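Local atomic coordinates of hypothetical protein (Nostoc punctiforme, PDB entry 2O62), a protein that is of unknown function but has two calycin-like beta domains and may bind a small ligand. Residues 76-82 and 94-99. Sequence-based numbering, arbitrary orientation.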
ATOM      1  N   ASN A  76       9.848  -3.810 -10.302  1.00 24.43           N
ATOM      2  CA  ASN A  76      10.561  -4.415  -9.173  1.00 24.89           C
ATOM      3  C   ASN A  76       9.773  -5.502  -8.454  1.00 24.44           C
ATOM      4  O   ASN A  76      10.228  -6.068  -7.480  1.00 25.53           O
ATOM      5  CB  ASN A  76      11.043  -3.324  -8.208  1.00 26.49           C
ATOM      6  CG  ASN A  76       9.956  -2.804  -7.312  1.00 27.62           C
ATOM      7  OD1 ASN A  76       8.785  -2.952  -7.587  1.00 27.85           O
ATOM      8  ND2 ASN A  76      10.356  -2.157  -6.233  1.00 35.47           N
ATOM      9  N   GLY A  77       8.580  -5.817  -8.948  1.00 24.00           N
ATOM     10  CA  GLY A  77       7.756  -6.848  -8.350  1.00 23.15           C
ATOM     11  C   GLY A  77       6.708  -6.290  -7.412  1.00 21.71           C
ATOM     12  O   GLY A  77       5.821  -7.018  -7.008  1.00 21.51           O
ATOM     13  N   SER A  78       6.783  -5.015  -7.051  1.00 20.46           N
ATOM     14  CA  SER A  78       5.744  -4.431  -6.221  1.00 19.95           C
ATOM     15  C   SER A  78       4.406  -4.485  -6.939  1.00 19.18           C
ATOM     16  O   SER A  78       4.348  -4.504  -8.159  1.00 20.44           O
ATOM     17  CB  SER A  78       6.065  -2.964  -5.860  1.00 19.15           C
ATOM     18  OG  SER A  78       7.261  -2.912  -5.082  1.00 21.87           O
ATOM     19  N   PHE A  79       3.323  -4.569  -6.188  1.00 20.14           N
ATOM     20  CA  PHE A  79       2.010  -4.737  -6.817  1.00 19.57           C
ATOM     21  C   PHE A  79       0.874  -4.283  -5.962  1.00 19.63           C
ATOM     22  O   PHE A  79       1.017  -3.968  -4.771  1.00 20.38           O
ATOM     23  CB  PHE A  79       1.796  -6.217  -7.194  1.00 20.27           C
ATOM     24  CG  PHE A  79       1.675  -7.186  -6.002  1.00 21.37           C
ATOM     25  CD1 PHE A  79       2.813  -7.804  -5.468  1.00 22.09           C
ATOM     26  CD2 PHE A  79       0.412  -7.520  -5.445  1.00 20.83           C
ATOM     27  CE1 PHE A  79       2.696  -8.726  -4.425  1.00 20.75           C
ATOM     28  CE2 PHE A  79       0.306  -8.418  -4.389  1.00 21.50           C
ATOM     29  CZ  PHE A  79       1.450  -9.008  -3.873  1.00 20.46           C
ATOM     30  N   SER A  80      -0.300  -4.291  -6.556  1.00 19.46           N
ATOM     31  CA  SER A  80      -1.517  -4.102  -5.824  1.00 20.14           C
ATOM     32  C   SER A  80      -2.553  -5.069  -6.315  1.00 20.22           C
ATOM     33  O   SER A  80      -2.652  -5.286  -7.524  1.00 20.28           O
ATOM     34  CB  SER A  80      -2.074  -2.697  -6.017  1.00 20.97           C
ATOM     35  OG  SER A  80      -3.323  -2.544  -5.366  1.00 20.65           O
ATOM     36  N   GLU A  81      -3.376  -5.536  -5.383  1.00 20.82           N
ATOM     37  CA  GLU A  81      -4.471  -6.446  -5.659  1.00 22.74           C
ATOM     38  C   GLU A  81      -5.764  -5.885  -5.069  1.00 21.40           C
ATOM     39  O   GLU A  81      -5.750  -5.242  -4.051  1.00 23.21           O
ATOM     40  CB  GLU A  81      -4.214  -7.827  -5.058  1.00 23.81           C
ATOM     41  CG  GLU A  81      -5.137  -8.881  -5.707  1.00 26.49           C
ATOM     42  CD  GLU A  81      -4.865 -10.341  -5.302  1.00 28.89           C
ATOM     43  OE1 GLU A  81      -4.094 -10.603  -4.350  1.00 35.23           O
ATOM     44  OE2 GLU A  81      -5.444 -11.221  -5.985  1.00 37.43           O
ATOM     45  N   GLY A  82      -6.880  -6.099  -5.752  1.00 21.08           N
ATOM     46  CA  GLY A  82      -8.183  -5.682  -5.237  1.00 21.51           C
ATOM     47  C   GLY A  82      -9.270  -5.844  -6.239  1.00 22.10           C
ATOM     48  O   GLY A  82      -9.104  -6.512  -7.269  1.00 20.95           O
ATOM     49  N   GLY A  94      -8.471  -3.504  -0.495  1.00 20.85           N
ATOM     50  CA  GLY A  94      -7.499  -4.011  -1.445  1.00 21.12           C
ATOM     51  C   GLY A  94      -6.124  -3.999  -0.781  1.00 21.40           C
ATOM     52  O   GLY A  94      -5.981  -3.614   0.376  1.00 21.08           O
ATOM     53  N   GLU A  95      -5.111  -4.404  -1.538  1.00 20.87           N
ATOM     54  CA  GLU A  95      -3.768  -4.620  -1.009  1.00 20.49           C
ATOM     55  C   GLU A  95      -2.755  -3.764  -1.760  1.00 20.36           C
ATOM     56  O   GLU A  95      -2.778  -3.718  -2.995  1.00 19.66           O
ATOM     57  CB  GLU A  95      -3.398  -6.079  -1.194  1.00 20.32           C
ATOM     58  CG  GLU A  95      -1.977  -6.439  -0.775  1.00 20.65           C
ATOM     59  CD  GLU A  95      -1.624  -7.889  -1.046  1.00 24.02           C
ATOM     60  OE1 GLU A  95      -2.453  -8.620  -1.622  1.00 31.00           O
ATOM     61  OE2 GLU A  95      -0.512  -8.307  -0.707  1.00 23.71           O
ATOM     62  N   LEU A  96      -1.863  -3.125  -1.018  1.00 20.23           N
ATOM     63  CA  LEU A  96      -0.686  -2.486  -1.575  1.00 21.44           C
ATOM     64  C   LEU A  96       0.535  -3.253  -1.080  1.00 21.59           C
ATOM     65  O   LEU A  96       0.758  -3.371   0.106  1.00 21.81           O
ATOM     66  CB  LEU A  96      -0.644  -1.024  -1.110  1.00 21.96           C
ATOM     67  CG  LEU A  96      -1.972  -0.303  -1.490  1.00 25.23           C
ATOM     68  CD1 LEU A  96      -2.238   0.828  -0.624  1.00 30.99           C
ATOM     69  CD2 LEU A  96      -2.029   0.110  -2.865  1.00 22.34           C
ATOM     70  N   ALA A  97       1.343  -3.726  -2.000  1.00 20.42           N
ATOM     71  CA  ALA A  97       2.450  -4.632  -1.689  1.00 19.15           C
ATOM     72  C   ALA A  97       3.764  -4.063  -2.219  1.00 19.80           C
ATOM     73  O   ALA A  97       3.964  -3.996  -3.423  1.00 20.43           O
ATOM     74  CB  ALA A  97       2.167  -6.017  -2.329  1.00 19.30           C
ATOM     75  N   PHE A  98       4.637  -3.633  -1.307  1.00 19.87           N
ATOM     76  CA  PHE A  98       5.967  -3.127  -1.617  1.00 20.46           C
ATOM     77  C   PHE A  98       7.038  -4.219  -1.540  1.00 21.51           C
ATOM     78  O   PHE A  98       7.074  -4.994  -0.589  1.00 21.71           O
ATOM     79  CB  PHE A  98       6.377  -1.983  -0.657  1.00 21.18           C
ATOM     80  CG  PHE A  98       5.378  -0.872  -0.536  1.00 22.01           C
ATOM     81  CD1 PHE A  98       4.359  -0.922   0.425  1.00 23.50           C
ATOM     82  CD2 PHE A  98       5.493   0.261  -1.334  1.00 22.31           C
ATOM     83  CE1 PHE A  98       3.472   0.113   0.575  1.00 21.76           C
ATOM     84  CE2 PHE A  98       4.575   1.295  -1.201  1.00 21.04           C
ATOM     85  CZ  PHE A  98       3.580   1.214  -0.273  1.00 22.75           C
ATOM     86  N   VAL A  99       7.917  -4.250  -2.536  1.00 21.77           N
ATOM     87  CA  VAL A  99       9.077  -5.098  -2.563  1.00 21.46           C
ATOM     88  C   VAL A  99      10.326  -4.196  -2.494  1.00 22.66           C
ATOM     89  O   VAL A  99      10.423  -3.179  -3.183  1.00 21.64           O
ATOM     90  CB  VAL A  99       9.083  -5.937  -3.804  1.00 21.71           C
ATOM     91  CG1 VAL A  99      10.337  -6.815  -3.857  1.00 24.29           C
ATOM     92  CG2 VAL A  99       7.799  -6.763  -3.863  1.00 22.08           C
TER
HETATM   93  O   HOH W   1       8.825  -0.960  -4.183  1.00 29.36           O
HETATM   94  O   HOH W   2      -2.056 -10.827  -2.828  1.00 39.40           O
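Phe79 lies flat over Ala97 at the tight centre of this antiparallel pairing: the methyl CB sits 3.4 Å from the centroid of the Phe79 ring, a CH-pi contact almost on the ring normal. The benzyl group reaches this spot because CG stands between the backbone N and the carbonyl carbon (chi1 67°), which folds the ring across to the partner strand, and alanine is small enough to fit beneath it. The same two residues form a hydrogen-bonded pair, with Ala97 N 2.8 Å from Phe79 O. Ser80, on the opposite face, sets OG anti to its backbone N (chi1 176°) and donates to Glu95 O at 2.7 Å; Glu81 N reaches that oxygen from the other side of its carbonyl plane, so two donors grip it. Beside the backbone ladder, Ser78 OG takes the Val99 N-H at 3.0 Å (164°). Asn76 OD1 in turn accepts from Ser78 N, an Asx turn, and from Ser78 OG, while a water joins Asn76 ND2, Ser78 OG and Val99 O. With an alanine here, the Ser78 N-H and hydroxyl would lose their shared acceptor and the water its amide partner, so the hydroxyl would probably be less firmly aimed at Val99. At Gly94 a CB would crowd Glu81 O and the preceding carbonyl. The solvent side is looser: partly exposed Glu81 keeps OE1 3.8 Å from OE1 of buried Glu95, whose OE2 is anchored by Arg106, and a water donates to both OE1 atoms, probably easing the repulsion. Strand 79-81 is flanked by 71-73, its Phe73 meeting the Phe79 ring, while 93-100 continues the sheet into 103-111; Leu96 and Phe98 pack against strands 233-242 and 245-253 of the closed barrel formed by the chain's second half.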